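Local atomic coordinates of alpha-1,2-mannosyltransferase (Ktr4), putative (Neosartorya fumigata, PDB entry 7BOP), a protein that is a putative fungal mannosyltransferase of the Ktr family, in the GT-A clan of glycosyltransferases. Residues A[247-259]-A[321-333]. Residues are numbered along the deposited sequence; the frame is centred on the assembly and turned at random.
Sequences SYLSSNNMMGWLT and SIGLGLFADAAKV
With CG turned away from its backbone N (chi1 -163°), Asn252 swings its amide across Asp329, whereas Met254, its chain extended beyond CG, runs over Gly325 CA towards Ala330 and Val333. Asn252 ND2 meets Asp329 OD1 at 2.8 Å, nearly along the carboxylate C-O axis but bent at the hydrogen and tilted from the amide plane, the two flat groups being turned 58° apart. The same OD1 receives Ala331 N from above the carboxylate plane, an Asx turn that holds Asp329 in place for Asn252. Backbone bonds join Ala330 N to Asn252 O and Ser250 N to Leu326 O (2.8 Å). Ser250 OG donates to Ala328 O at 2.7 Å. Residues 249-254 cover the C-terminal end of helix 316-327 in this GT-A protein, taking up the carbonyls of Gly325 and Leu326, while a water joins Phe327 O to Tyr248 O. Met254 N, at the N-cap of helix 255-258, reaches a lone pair of Gly325 O almost straight (178°). Leu258 is a knob among Ser321, Ile322, Gly325 and Leu326, its CD1 3.9 Å from Leu326 CD2. Leu326 CD2 also meets Met255 CE at 3.6 Å and touches Leu249 CD1. Met254 CE ends 3.6 Å from Val333 CG2.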
loop_
_atom_site.group_PDB
_atom_site.type_symbol
_atom_site.label_atom_id
_atom_site.label_comp_id
_atom_site.label_asym_id
_atom_site.label_seq_id
_atom_site.Cartn_x
_atom_site.Cartn_y
_atom_site.Cartn_z
ATOM N N SER A 247 -16.451 18.761 -8.636
ATOM C CA SER A 247 -15.319 19.592 -8.241
ATOM C C SER A 247 -14.179 18.796 -7.588
ATOM O O SER A 247 -13.103 19.340 -7.384
ATOM C CB SER A 247 -15.775 20.705 -7.288
ATOM O OG SER A 247 -16.162 20.186 -6.029
ATOM N N TYR A 248 -14.412 17.534 -7.238
ATOM C CA TYR A 248 -13.399 16.747 -6.527
ATOM C C TYR A 248 -12.230 16.265 -7.393
ATOM O O TYR A 248 -11.126 16.132 -6.887
ATOM C CB TYR A 248 -14.057 15.562 -5.826
ATOM C CG TYR A 248 -14.847 15.886 -4.572
ATOM C CD1 TYR A 248 -15.114 17.217 -4.165
ATOM C CD2 TYR A 248 -15.350 14.856 -3.794
ATOM C CE1 TYR A 248 -15.839 17.478 -3.010
ATOM C CE2 TYR A 248 -16.085 15.107 -2.652
ATOM C CZ TYR A 248 -16.327 16.415 -2.263
ATOM O OH TYR A 248 -17.046 16.639 -1.120
ATOM N N LEU A 249 -12.461 15.987 -8.677
ATOM C CA LEU A 249 -11.397 15.489 -9.554
ATOM C C LEU A 249 -10.234 16.475 -9.596
ATOM O O LEU A 249 -10.442 17.662 -9.858
ATOM C CB LEU A 249 -11.929 15.249 -10.975
ATOM C CG LEU A 249 -10.931 14.662 -11.977
ATOM C CD1 LEU A 249 -10.658 13.188 -11.691
ATOM C CD2 LEU A 249 -11.442 14.827 -13.395
ATOM N N SER A 250 -9.015 15.998 -9.332
ATOM C CA SER A 250 -7.834 16.871 -9.411
ATOM C C SER A 250 -7.447 17.144 -10.865
ATOM O O SER A 250 -7.809 16.379 -11.772
ATOM C CB SER A 250 -6.642 16.263 -8.673
ATOM O OG SER A 250 -6.183 15.114 -9.342
ATOM N N SER A 251 -6.680 18.209 -11.081
ATOM C CA SER A 251 -6.209 18.534 -12.423
ATOM C C SER A 251 -5.071 17.584 -12.843
ATOM O O SER A 251 -5.078 17.064 -13.955
ATOM C CB SER A 251 -5.824 20.011 -12.529
ATOM O OG SER A 251 -4.665 20.294 -11.783
ATOM N N ASN A 252 -4.127 17.317 -11.943
ATOM C CA ASN A 252 -3.039 16.384 -12.231
ATOM C C ASN A 252 -3.448 14.979 -11.766
ATOM O O ASN A 252 -2.947 14.451 -10.756
ATOM C CB ASN A 252 -1.738 16.853 -11.570
ATOM C CG ASN A 252 -0.506 16.188 -12.145
ATOM O OD1 ASN A 252 -0.566 15.437 -13.121
ATOM N ND2 ASN A 252 0.628 16.455 -11.527
ATOM N N ASN A 253 -4.357 14.385 -12.535
ATOM C CA ASN A 253 -4.993 13.125 -12.193
ATOM C C ASN A 253 -4.417 11.978 -13.018
ATOM O O ASN A 253 -3.714 12.200 -14.002
ATOM C CB ASN A 253 -6.524 13.229 -12.345
ATOM C CG ASN A 253 -6.984 13.371 -13.795
ATOM O OD1 ASN A 253 -6.732 12.505 -14.637
ATOM N ND2 ASN A 253 -7.684 14.455 -14.082
ATOM N N MET A 254 -4.738 10.756 -12.608
ATOM C CA MET A 254 -4.235 9.555 -13.257
ATOM C C MET A 254 -5.322 8.836 -14.069
ATOM O O MET A 254 -5.306 7.605 -14.176
ATOM C CB MET A 254 -3.671 8.599 -12.197
ATOM C CG MET A 254 -2.592 9.198 -11.307
ATOM S SD MET A 254 -2.091 8.007 -10.044
ATOM C CE MET A 254 -1.082 9.050 -8.990
ATOM N N MET A 255 -6.236 9.587 -14.681
ATOM C CA MET A 255 -7.342 8.971 -15.436
ATOM C C MET A 255 -6.847 8.008 -16.519
ATOM O O MET A 255 -7.414 6.943 -16.684
ATOM C CB MET A 255 -8.245 10.049 -16.066
ATOM C CG MET A 255 -9.592 9.540 -16.575
ATOM S SD MET A 255 -10.670 8.912 -15.268
ATOM C CE MET A 255 -11.049 10.434 -14.385
ATOM N N GLY A 256 -5.779 8.382 -17.229
ATOM C CA GLY A 256 -5.179 7.540 -18.268
ATOM C C GLY A 256 -4.727 6.185 -17.758
ATOM O O GLY A 256 -4.945 5.173 -18.400
ATOM N N TRP A 257 -4.086 6.168 -16.597
ATOM C CA TRP A 257 -3.677 4.913 -15.966
ATOM C C TRP A 257 -4.870 4.125 -15.447
ATOM O O TRP A 257 -4.955 2.904 -15.660
ATOM C CB TRP A 257 -2.696 5.200 -14.826
ATOM C CG TRP A 257 -2.282 4.012 -14.023
ATOM C CD1 TRP A 257 -1.654 2.880 -14.475
ATOM C CD2 TRP A 257 -2.412 3.867 -12.612
ATOM N NE1 TRP A 257 -1.403 2.023 -13.422
ATOM C CE2 TRP A 257 -1.869 2.604 -12.268
ATOM C CE3 TRP A 257 -2.937 4.681 -11.596
ATOM C CZ2 TRP A 257 -1.842 2.142 -10.957
ATOM C CZ3 TRP A 257 -2.908 4.213 -10.288
ATOM C CH2 TRP A 257 -2.366 2.958 -9.982
ATOM N N LEU A 258 -5.777 4.810 -14.752
ATOM C CA LEU A 258 -6.963 4.161 -14.176
ATOM C C LEU A 258 -7.862 3.499 -15.241
ATOM O O LEU A 258 -8.478 2.484 -14.975
ATOM C CB LEU A 258 -7.788 5.160 -13.361
ATOM C CG LEU A 258 -7.114 5.745 -12.108
ATOM C CD1 LEU A 258 -8.020 6.786 -11.483
ATOM C CD2 LEU A 258 -6.765 4.655 -11.114
ATOM N N THR A 259 -7.934 4.081 -16.434
ATOM C CA THR A 259 -8.826 3.582 -17.474
ATOM C C THR A 259 -8.086 2.901 -18.625
ATOM O O THR A 259 -8.696 2.598 -19.649
ATOM C CB THR A 259 -9.718 4.716 -18.034
ATOM O OG1 THR A 259 -8.899 5.756 -18.582
ATOM C CG2 THR A 259 -10.606 5.282 -16.936
ATOM N N SER A 321 -5.653 3.423 -4.675
ATOM C CA SER A 321 -5.108 3.801 -5.973
ATOM C C SER A 321 -6.056 4.678 -6.766
ATOM O O SER A 321 -5.629 5.670 -7.369
ATOM C CB SER A 321 -4.749 2.555 -6.785
ATOM O OG SER A 321 -3.817 1.755 -6.076
ATOM N N ILE A 322 -7.336 4.314 -6.771
ATOM C CA ILE A 322 -8.353 5.131 -7.439
ATOM C C ILE A 322 -8.490 6.488 -6.726
ATOM O O ILE A 322 -8.541 7.532 -7.376
ATOM C CB ILE A 322 -9.707 4.402 -7.511
ATOM C CG1 ILE A 322 -9.633 3.241 -8.518
ATOM C CG2 ILE A 322 -10.812 5.354 -7.921
ATOM C CD1 ILE A 322 -10.737 2.223 -8.365
ATOM N N GLY A 323 -8.553 6.467 -5.399
ATOM C CA GLY A 323 -8.647 7.710 -4.629
ATOM C C GLY A 323 -7.504 8.672 -4.905
ATOM O O GLY A 323 -7.730 9.867 -5.127
ATOM N N LEU A 324 -6.277 8.145 -4.898
ATOM C CA LEU A 324 -5.086 8.922 -5.258
ATOM C C LEU A 324 -5.160 9.423 -6.690
ATOM O O LEU A 324 -4.889 10.601 -6.959
ATOM C CB LEU A 324 -3.803 8.093 -5.080
ATOM C CG LEU A 324 -3.435 7.750 -3.628
ATOM C CD1 LEU A 324 -2.490 6.556 -3.574
ATOM C CD2 LEU A 324 -2.820 8.962 -2.934
ATOM N N GLY A 325 -5.524 8.525 -7.603
ATOM C CA GLY A 325 -5.585 8.850 -9.022
ATOM C C GLY A 325 -6.633 9.871 -9.415
ATOM O O GLY A 325 -6.498 10.501 -10.453
ATOM N N LEU A 326 -7.681 10.022 -8.611
ATOM C CA LEU A 326 -8.738 11.011 -8.872
ATOM C C LEU A 326 -8.614 12.297 -8.052
ATOM O O LEU A 326 -8.977 13.364 -8.542
ATOM C CB LEU A 326 -10.108 10.392 -8.604
ATOM C CG LEU A 326 -10.473 9.198 -9.482
ATOM C CD1 LEU A 326 -11.762 8.595 -8.975
ATOM C CD2 LEU A 326 -10.586 9.614 -10.936
ATOM N N PHE A 327 -8.113 12.191 -6.820
ATOM C CA PHE A 327 -8.167 13.295 -5.852
ATOM C C PHE A 327 -6.810 13.861 -5.421
ATOM O O PHE A 327 -6.765 14.973 -4.897
ATOM C CB PHE A 327 -8.996 12.864 -4.631
ATOM C CG PHE A 327 -10.299 12.195 -5.002
ATOM C CD1 PHE A 327 -11.187 12.814 -5.888
ATOM C CD2 PHE A 327 -10.627 10.933 -4.502
ATOM C CE1 PHE A 327 -12.368 12.192 -6.259
ATOM C CE2 PHE A 327 -11.812 10.308 -4.870
ATOM C CZ PHE A 327 -12.685 10.941 -5.742
ATOM N N ALA A 328 -5.715 13.132 -5.653
ATOM C CA ALA A 328 -4.387 13.637 -5.344
ATOM C C ALA A 328 -3.763 14.317 -6.554
ATOM O O ALA A 328 -4.266 14.221 -7.675
ATOM C CB ALA A 328 -3.490 12.513 -4.839
ATOM N N ASP A 329 -2.672 15.024 -6.291
ATOM C CA ASP A 329 -1.785 15.552 -7.308
ATOM C C ASP A 329 -0.800 14.438 -7.648
ATOM O O ASP A 329 0.006 14.044 -6.802
ATOM C CB ASP A 329 -1.074 16.779 -6.715
ATOM C CG ASP A 329 -0.117 17.455 -7.666
ATOM O OD1 ASP A 329 0.180 16.964 -8.780
ATOM O OD2 ASP A 329 0.379 18.528 -7.255
ATOM N N ALA A 330 -0.836 13.948 -8.888
ATOM C CA ALA A 330 0.036 12.842 -9.313
ATOM C C ALA A 330 1.526 13.142 -9.146
ATOM O O ALA A 330 2.320 12.225 -8.944
ATOM C CB ALA A 330 -0.263 12.444 -10.754
ATOM N N ALA A 331 1.897 14.427 -9.196
ATOM C CA ALA A 331 3.275 14.849 -8.938
ATOM C C ALA A 331 3.696 14.580 -7.504
ATOM O O ALA A 331 4.880 14.504 -7.241
ATOM C CB ALA A 331 3.469 16.327 -9.254
ATOM N N LYS A 332 2.735 14.439 -6.593
ATOM C CA LYS A 332 3.007 14.147 -5.178
ATOM C C LYS A 332 2.935 12.660 -4.827
ATOM O O LYS A 332 2.938 12.308 -3.644
ATOM C CB LYS A 332 2.039 14.930 -4.286
ATOM C CG LYS A 332 2.037 16.435 -4.501
ATOM C CD LYS A 332 3.430 17.014 -4.399
ATOM C CE LYS A 332 3.412 18.511 -4.113
ATOM N NZ LYS A 332 4.784 19.060 -4.310
ATOM N N VAL A 333 2.869 11.796 -5.843
ATOM C CA VAL A 333 2.944 10.346 -5.660
ATOM C C VAL A 333 4.317 9.916 -6.149
ATOM O O VAL A 333 4.755 10.342 -7.224
ATOM C CB VAL A 333 1.814 9.616 -6.422
ATOM C CG1 VAL A 333 1.961 8.094 -6.303
ATOM C CG2 VAL A 333 0.460 10.062 -5.894
HETATM O O HOH W 1 -9.008 17.011 -5.292
#